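Local coordinates for protein methyltransferase (Pyrococcus horikoshii, PDB 1IXK) that probably binds RNA and transfers a methyl group from S-adenosyl-L-methionine to a cytidine carbon, at residues A[103-108]-A[302-307]; A[119-124]-A[145-150]; A[270-275]-A[293-298]. All coordinates share one frame; numbering follows the deposited sequence.

Contact 1: residues A[103-108]-A[302-307]; sequences QEASSM and HETSGF
Phe307 meets Ser106 along one flank of its ring, and atom by atom this pairing carries much of the contact. Phe307 CB only starts the chain on its way; the first torsion then sets CG opposite the backbone N (chi1 -178°), which swings the ring towards the residues at the start of helix 105-114. Along the ring the approach tightens: CG is 4.2 Å from Ser106 CB, CD1 lies 3.9 Å from the same atom, and CE1 is 3.6 Å from Ser106 O. CZ still feels that carbonyl, 3.7 Å from Ser106 O. The ring therefore spans both the side chain and the main chain of one residue, with the oxygen approaching obliquely.

Ser106 CB is shared, because Thr304 CB, three residues before Phe307, packs 4.0 Å from it. Thr304 CG2 adds a looser touch on the methyl of Ala105. The hydroxyl of Thr304 turns inward upon its own chain, OG1 donating to Ser305 O at 2.9 Å, a bond that probably restrains the chain just before Gly306. Polar contact between the segments is slight: Ser305 OG gives Glu104 OE1 a weak hydrogen bond of 3.4 Å.

Cut back to an alanine, Phe307 would probably leave Ser106 CB and O without their ring partner and open a gap between the start of strand 307-314 and helix 105-114. Cys247, the predicted nucleophile, lies close to the ring, so the contact packs beside the presumed active site. Tyr109 and Pro110, further along helix 105-114, and Leu297 of strand 295-297 also touch the ring. The contact thus wedges the loop that leads into strand 307-314 against the N-terminal end of helix 105-114, with Trp75 packing on Thr304 and Leu43 on Glu104 and Ser305.

Contact 2: residues A[119-124]-A[145-150]; sequences GEIVAD and VIYAFD
Tyr147 and Phe149 both receive the neighbouring strand at their ring edges. In the plane of the Tyr147 ring lies Val122 O, 3.9 Å from CD1, and near the same plane Ile121 CG2 reaches CE1 at 4.3 Å. Phe149 is approached likewise: Asp124 O stands at its edge, 4.1 Å from CD1. The Tyr147 ring gets there because its CG sits opposite the carbonyl carbon (chi1 -72°), and strand 171-174 adds Ile172 to its surroundings.

Between strands 121-124 and 145-149 runs a parallel ladder. Val145 N donates to Glu120 O, Val122 N to Val145 O at 2.8 Å, Tyr147 N to Val122 O and Asp124 N to Tyr147 O, the last two also at 2.8 Å. All four are nearly straight, with N-H...O angles of 162° to 167°. Two carbonyls serve twice, since Ile146 CA brings its hydrogen to Val122 O at 3.2 Å and Ala123 CA makes a similar contact with Tyr147 O. Side chains alternate: Ile121, Ala123, Val145 and Tyr147 share one face, whereas Val122 and Ile146 meet on the other, where Val122 CB and Ile146 CG1 are 4.2 Å apart and helix 131-139 covers Ile146.

These strands and that helix form the first beta-alpha-beta unit of a Rossmann-like methyltransferase domain, and the chemistry gathers at the strands' carboxyl ends. Asp124 accepts from Ala126 N with OD1 and from Thr133 OG1 with OD2, bonds that probably offset the nearness of the like-charged Asp194. Asp150, held by Arg155, is predicted to bind S-adenosyl-L-methionine, so a regularly bonded ladder flanked by apolar side chains apparently delivers acidic groups to the edge of the cofactor site.

Contact 3: residues A[270-275]-A[293-298]; sequences LPLKYG and NARRLY
Arg295 folds back over residues 272-275, and its bent chain forms the close-packed half of the contact. Bends at chi2 (-57°) and chi3 (-67°) lay the aliphatic part alongside Leu272, CG passing 3.4 Å from Leu272 CB as the two side chains slide by in opposite directions. The guanidinium then settles among carbonyls. Tyr274 O lies in its plane at the edge, Leu272 O over one face, and NH2 donates to Gly275 O at 3.0 Å. That bond is fairly straight at hydrogen (154°), yet the donor stands well above the carbonyl plane. Tyr274 O takes its hydrogen bond from Tyr109 OH of helix 105-114.

Gly275 belongs to this dense side too. Its CA packs 3.7 Å from Leu297 CD2 and 3.5 Å from Arg296 O; any CB would be driven into that oxygen, and the positive phi would also press it against the preceding carbonyl, so glycine suits both the fit and the turn.

At the other end the backbones stay as close, but waters rather than direct bonds join them. Asn293 O accepts from two waters: one gives its second hydrogen to Leu270 O, though its bond to Asn293 O is weak, and the other reaches Leu272 O at 2.8 Å. Only side-by-side packing joins Asn293 to exposed Pro271, OD1 lying 3.3 Å from Pro271 CG, while Asn293 ND2 turns to Glu290 O.

Strands 267-270 and 295-297 both pair antiparallel with strand 307-314, at successive places along it, and the contact joins the exit of one to the entry of the other. Strand 307-314, antiparallel between 240-246 and 267-270, is the reversed last strand characteristic of the class I methyltransferase sheet.

Contacts 1 and 3 are neighbours, their centres 13 Å apart, and they touch directly: Phe307 O lies 2.9 Å from Leu297 N, a probable hydrogen bond of the sheet. Contact 3 is nested along the chain within the loop that contact 1 closes. Contact 2 is nested there too but stands off, its centre 23 Å from contact 1 and 24 Å from contact 3, although it shares the sheet with the latter. Contacts 1 and 2 border the predicted catalytic region from different directions: the side chain of Phe307 is about 4 Å from that of Cys247, the predicted nucleophile, here disulfide-bonded to Cys197, whereas 145-150 ends at the predicted cofactor residue Asp150.

Contact 1: residues A[103-108]-A[302-307]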
# COMPACT_ATOMS: atom_id res chain seq x y z
N GLN A 103 -10.95 2.16 4.29
CA GLN A 103 -9.59 2.42 3.86
C GLN A 103 -9.57 2.59 2.35
O GLN A 103 -10.49 2.15 1.66
CB GLN A 103 -8.65 1.28 4.28
CG GLN A 103 -8.98 -0.07 3.66
CD GLN A 103 -8.03 -1.17 4.12
OE1 GLN A 103 -8.39 -2.34 4.11
NE2 GLN A 103 -6.81 -0.80 4.51
N GLU A 104 -8.52 3.22 1.84
CA GLU A 104 -8.39 3.45 0.41
C GLU A 104 -8.25 2.13 -0.34
O GLU A 104 -7.69 1.16 0.17
CB GLU A 104 -7.17 4.33 0.14
CG GLU A 104 -7.26 5.71 0.75
CD GLU A 104 -5.99 6.50 0.56
OE1 GLU A 104 -5.50 6.57 -0.59
OE2 GLU A 104 -5.48 7.06 1.55
N ALA A 105 -8.74 2.11 -1.57
CA ALA A 105 -8.67 0.91 -2.40
C ALA A 105 -7.23 0.45 -2.55
O ALA A 105 -6.93 -0.73 -2.39
CB ALA A 105 -9.28 1.18 -3.77
N SER A 106 -6.33 1.37 -2.86
CA SER A 106 -4.93 1.01 -3.05
C SER A 106 -4.32 0.34 -1.82
O SER A 106 -3.50 -0.58 -1.96
CB SER A 106 -4.10 2.25 -3.44
OG SER A 106 -4.08 3.20 -2.39
N SER A 107 -4.71 0.78 -0.63
CA SER A 107 -4.16 0.21 0.59
C SER A 107 -4.57 -1.26 0.80
O SER A 107 -4.01 -1.94 1.65
CB SER A 107 -4.57 1.05 1.81
OG SER A 107 -5.97 0.99 2.04
N MSE A 108 -5.55 -1.73 0.03
CA MSE A 108 -6.01 -3.11 0.13
C MSE A 108 -5.12 -4.07 -0.66
O MSE A 108 -5.05 -5.26 -0.36
CB MSE A 108 -7.45 -3.23 -0.39
CG MSE A 108 -8.49 -2.46 0.42
SE MSE A 108 -10.19 -2.70 -0.22
CE MSE A 108 -11.00 -1.24 0.44
N HIS A 302 -6.92 4.34 -12.41
CA HIS A 302 -7.36 3.46 -11.33
C HIS A 302 -8.13 4.12 -10.20
O HIS A 302 -8.54 3.44 -9.25
CB HIS A 302 -6.16 2.71 -10.74
CG HIS A 302 -5.36 1.97 -11.76
ND1 HIS A 302 -4.18 2.45 -12.29
CD2 HIS A 302 -5.58 0.77 -12.37
CE1 HIS A 302 -3.70 1.59 -13.17
NE2 HIS A 302 -4.53 0.57 -13.24
N GLU A 303 -8.32 5.43 -10.28
CA GLU A 303 -9.05 6.16 -9.24
C GLU A 303 -8.45 5.94 -7.85
O GLU A 303 -9.17 5.78 -6.87
CB GLU A 303 -10.52 5.74 -9.23
CG GLU A 303 -11.25 6.04 -10.53
CD GLU A 303 -12.75 5.83 -10.43
OE1 GLU A 303 -13.45 6.05 -11.44
OE2 GLU A 303 -13.24 5.46 -9.33
N THR A 304 -7.12 5.92 -7.78
CA THR A 304 -6.41 5.73 -6.52
C THR A 304 -5.30 6.76 -6.53
O THR A 304 -5.16 7.52 -7.49
CB THR A 304 -5.75 4.34 -6.42
OG1 THR A 304 -4.75 4.22 -7.45
CG2 THR A 304 -6.78 3.23 -6.61
N SER A 305 -4.50 6.80 -5.47
CA SER A 305 -3.37 7.73 -5.43
C SER A 305 -2.30 7.05 -6.27
O SER A 305 -2.49 5.90 -6.69
CB SER A 305 -2.85 7.88 -3.99
OG SER A 305 -3.88 8.27 -3.10
N GLY A 306 -1.20 7.74 -6.55
CA GLY A 306 -0.12 7.11 -7.30
C GLY A 306 0.32 5.98 -6.40
O GLY A 306 0.52 6.19 -5.21
N PHE A 307 0.50 4.78 -6.95
CA PHE A 307 0.86 3.62 -6.14
C PHE A 307 1.88 2.72 -6.85
O PHE A 307 1.91 2.64 -8.07
CB PHE A 307 -0.45 2.84 -5.89
CG PHE A 307 -0.30 1.63 -5.02
CD1 PHE A 307 -0.24 1.75 -3.64
CD2 PHE A 307 -0.27 0.36 -5.59
CE1 PHE A 307 -0.17 0.61 -2.83
CE2 PHE A 307 -0.19 -0.77 -4.80
CZ PHE A 307 -0.15 -0.65 -3.41

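Contact 2: residues A[119-124]-A[145-150]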
# COMPACT_ATOMS: atom_id res chain seq x y z
N GLY A 119 -1.53 -19.48 10.34
CA GLY A 119 -0.41 -20.16 10.97
C GLY A 119 0.97 -19.58 10.68
O GLY A 119 1.95 -19.93 11.35
N GLU A 120 1.07 -18.68 9.71
CA GLU A 120 2.38 -18.12 9.39
C GLU A 120 2.83 -17.03 10.35
O GLU A 120 2.03 -16.44 11.07
CB GLU A 120 2.37 -17.58 7.95
CG GLU A 120 2.15 -18.65 6.90
CD GLU A 120 2.47 -18.17 5.50
OE1 GLU A 120 1.96 -17.10 5.10
OE2 GLU A 120 3.25 -18.86 4.80
N ILE A 121 4.14 -16.78 10.36
CA ILE A 121 4.76 -15.76 11.20
C ILE A 121 4.96 -14.57 10.27
O ILE A 121 5.79 -14.61 9.36
CB ILE A 121 6.11 -16.23 11.75
CG1 ILE A 121 5.92 -17.56 12.48
CG2 ILE A 121 6.70 -15.19 12.68
CD1 ILE A 121 4.84 -17.52 13.56
N VAL A 122 4.21 -13.51 10.52
CA VAL A 122 4.22 -12.32 9.67
C VAL A 122 4.56 -11.03 10.40
O VAL A 122 4.33 -10.92 11.60
CB VAL A 122 2.82 -12.16 9.02
CG1 VAL A 122 2.78 -10.96 8.09
CG2 VAL A 122 2.45 -13.44 8.26
N ALA A 123 5.12 -10.07 9.66
CA ALA A 123 5.45 -8.77 10.23
C ALA A 123 4.94 -7.65 9.33
O ALA A 123 5.04 -7.73 8.10
CB ALA A 123 6.96 -8.64 10.42
N ASP A 124 4.38 -6.61 9.94
CA ASP A 124 3.94 -5.43 9.20
C ASP A 124 4.97 -4.39 9.62
O ASP A 124 5.03 -4.02 10.79
CB ASP A 124 2.54 -4.99 9.63
CG ASP A 124 2.00 -3.86 8.77
OD1 ASP A 124 2.81 -3.16 8.12
OD2 ASP A 124 0.76 -3.67 8.74
N VAL A 145 0.77 -15.44 13.51
CA VAL A 145 1.10 -14.26 14.32
C VAL A 145 1.54 -13.10 13.45
O VAL A 145 2.19 -13.28 12.42
CB VAL A 145 2.26 -14.56 15.31
CG1 VAL A 145 2.49 -13.34 16.21
CG2 VAL A 145 1.94 -15.78 16.14
N ILE A 146 1.17 -11.89 13.86
CA ILE A 146 1.55 -10.69 13.13
C ILE A 146 2.23 -9.73 14.09
O ILE A 146 1.63 -9.32 15.08
CB ILE A 146 0.35 -9.95 12.54
CG1 ILE A 146 -0.36 -10.82 11.50
CG2 ILE A 146 0.82 -8.62 11.93
CD1 ILE A 146 -1.75 -10.30 11.14
N TYR A 147 3.48 -9.39 13.81
CA TYR A 147 4.21 -8.44 14.64
C TYR A 147 4.12 -7.07 13.95
O TYR A 147 4.33 -6.98 12.74
CB TYR A 147 5.68 -8.84 14.77
CG TYR A 147 5.93 -10.05 15.64
CD1 TYR A 147 5.85 -11.34 15.12
CD2 TYR A 147 6.24 -9.91 16.99
CE1 TYR A 147 6.07 -12.46 15.92
CE2 TYR A 147 6.46 -11.02 17.81
CZ TYR A 147 6.38 -12.29 17.26
OH TYR A 147 6.62 -13.39 18.06
N ALA A 148 3.81 -6.03 14.71
CA ALA A 148 3.72 -4.68 14.17
C ALA A 148 4.42 -3.72 15.12
O ALA A 148 4.51 -3.98 16.32
CB ALA A 148 2.26 -4.28 13.98
N PHE A 149 4.91 -2.60 14.58
CA PHE A 149 5.64 -1.61 15.36
C PHE A 149 5.14 -0.19 15.14
O PHE A 149 4.86 0.21 14.01
CB PHE A 149 7.14 -1.65 14.98
CG PHE A 149 7.75 -3.02 15.02
CD1 PHE A 149 7.42 -3.98 14.07
CD2 PHE A 149 8.69 -3.34 16.00
CE1 PHE A 149 8.01 -5.24 14.10
CE2 PHE A 149 9.29 -4.60 16.03
CZ PHE A 149 8.94 -5.56 15.08
N ASP A 150 5.03 0.58 16.22
CA ASP A 150 4.59 1.97 16.15
C ASP A 150 5.34 2.74 17.24
O ASP A 150 5.28 2.37 18.41
CB ASP A 150 3.09 2.09 16.39
CG ASP A 150 2.52 3.43 15.93
OD1 ASP A 150 3.26 4.44 15.94
OD2 ASP A 150 1.33 3.48 15.56

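Contact 3: residues A[270-275]-A[293-298]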
# COMPACT_ATOMS: atom_id res chain seq x y z
N LEU A 270 8.15 -11.74 -8.08
CA LEU A 270 7.08 -12.64 -8.49
C LEU A 270 6.02 -11.80 -9.20
O LEU A 270 5.83 -10.62 -8.89
CB LEU A 270 6.48 -13.35 -7.27
CG LEU A 270 7.45 -14.20 -6.44
CD1 LEU A 270 6.71 -14.81 -5.27
CD2 LEU A 270 8.07 -15.28 -7.31
N PRO A 271 5.31 -12.40 -10.16
CA PRO A 271 4.26 -11.71 -10.93
C PRO A 271 3.08 -11.22 -10.10
O PRO A 271 2.63 -11.90 -9.19
CB PRO A 271 3.82 -12.77 -11.94
CG PRO A 271 5.02 -13.63 -12.10
CD PRO A 271 5.53 -13.76 -10.69
N LEU A 272 2.61 -10.02 -10.42
CA LEU A 272 1.46 -9.41 -9.77
C LEU A 272 0.48 -9.10 -10.90
O LEU A 272 0.89 -8.67 -11.97
CB LEU A 272 1.84 -8.13 -9.02
CG LEU A 272 2.61 -8.38 -7.72
CD1 LEU A 272 3.09 -7.05 -7.15
CD2 LEU A 272 1.71 -9.10 -6.72
N LYS A 273 -0.80 -9.31 -10.65
CA LYS A 273 -1.82 -9.13 -11.68
C LYS A 273 -2.35 -7.74 -12.02
O LYS A 273 -2.44 -7.39 -13.19
CB LYS A 273 -3.01 -10.04 -11.36
CG LYS A 273 -4.04 -10.13 -12.49
CD LYS A 273 -5.21 -11.02 -12.10
CE LYS A 273 -6.07 -11.36 -13.31
NZ LYS A 273 -6.47 -10.14 -14.07
N TYR A 274 -2.69 -6.94 -11.01
CA TYR A 274 -3.28 -5.64 -11.29
C TYR A 274 -2.38 -4.43 -11.41
O TYR A 274 -1.29 -4.38 -10.83
CB TYR A 274 -4.37 -5.36 -10.25
CG TYR A 274 -5.35 -6.51 -10.15
CD1 TYR A 274 -5.15 -7.55 -9.25
CD2 TYR A 274 -6.46 -6.57 -11.00
CE1 TYR A 274 -6.02 -8.64 -9.20
CE2 TYR A 274 -7.34 -7.64 -10.96
CZ TYR A 274 -7.11 -8.68 -10.06
OH TYR A 274 -7.97 -9.75 -10.04
N GLY A 275 -2.86 -3.45 -12.17
CA GLY A 275 -2.12 -2.22 -12.38
C GLY A 275 -1.36 -2.27 -13.69
O GLY A 275 -1.55 -3.18 -14.51
N ASN A 293 7.56 -7.11 -13.32
CA ASN A 293 6.73 -7.94 -12.45
C ASN A 293 6.09 -7.02 -11.41
O ASN A 293 5.03 -7.32 -10.85
CB ASN A 293 7.57 -9.01 -11.74
CG ASN A 293 7.80 -10.24 -12.60
OD1 ASN A 293 6.87 -10.98 -12.90
ND2 ASN A 293 9.05 -10.46 -13.00
N ALA A 294 6.75 -5.89 -11.16
CA ALA A 294 6.25 -4.88 -10.22
C ALA A 294 5.13 -4.11 -10.92
O ALA A 294 5.09 -4.07 -12.15
CB ALA A 294 7.38 -3.93 -9.82
N ARG A 295 4.24 -3.50 -10.15
CA ARG A 295 3.10 -2.78 -10.72
C ARG A 295 2.94 -1.37 -10.19
O ARG A 295 3.45 -1.02 -9.14
CB ARG A 295 1.80 -3.54 -10.42
CG ARG A 295 1.89 -5.05 -10.55
CD ARG A 295 2.36 -5.46 -11.92
NE ARG A 295 1.39 -5.15 -12.97
CZ ARG A 295 1.61 -5.34 -14.26
NH1 ARG A 295 2.77 -5.84 -14.67
NH2 ARG A 295 0.68 -5.04 -15.16
N ARG A 296 2.21 -0.56 -10.95
CA ARG A 296 1.91 0.82 -10.58
C ARG A 296 0.44 1.10 -10.83
O ARG A 296 -0.14 0.62 -11.82
CB ARG A 296 2.73 1.80 -11.42
CG ARG A 296 4.12 2.11 -10.88
CD ARG A 296 4.83 3.07 -11.83
NE ARG A 296 6.14 3.49 -11.32
CZ ARG A 296 6.40 4.71 -10.87
NH1 ARG A 296 5.45 5.64 -10.86
NH2 ARG A 296 7.62 5.01 -10.45
N LEU A 297 -0.16 1.87 -9.94
CA LEU A 297 -1.55 2.28 -10.08
C LEU A 297 -1.46 3.79 -10.30
O LEU A 297 -0.69 4.48 -9.63
CB LEU A 297 -2.35 1.99 -8.81
CG LEU A 297 -2.59 0.52 -8.46
CD1 LEU A 297 -3.39 0.44 -7.16
CD2 LEU A 297 -3.34 -0.17 -9.59
N TYR A 298 -2.24 4.28 -11.25
CA TYR A 298 -2.24 5.70 -11.58
C TYR A 298 -3.61 6.33 -11.32
O TYR A 298 -4.64 5.73 -11.61
CB TYR A 298 -1.87 5.89 -13.05
CG TYR A 298 -0.43 5.54 -13.36
CD1 TYR A 298 0.60 6.41 -13.00
CD2 TYR A 298 -0.10 4.36 -14.03
CE1 TYR A 298 1.92 6.11 -13.29
CE2 TYR A 298 1.22 4.05 -14.33
CZ TYR A 298 2.23 4.93 -13.96
OH TYR A 298 3.54 4.65 -14.27
O HOH W 1 6.32 -8.10 -8.26
O HOH W 2 3.38 -8.61 -13.28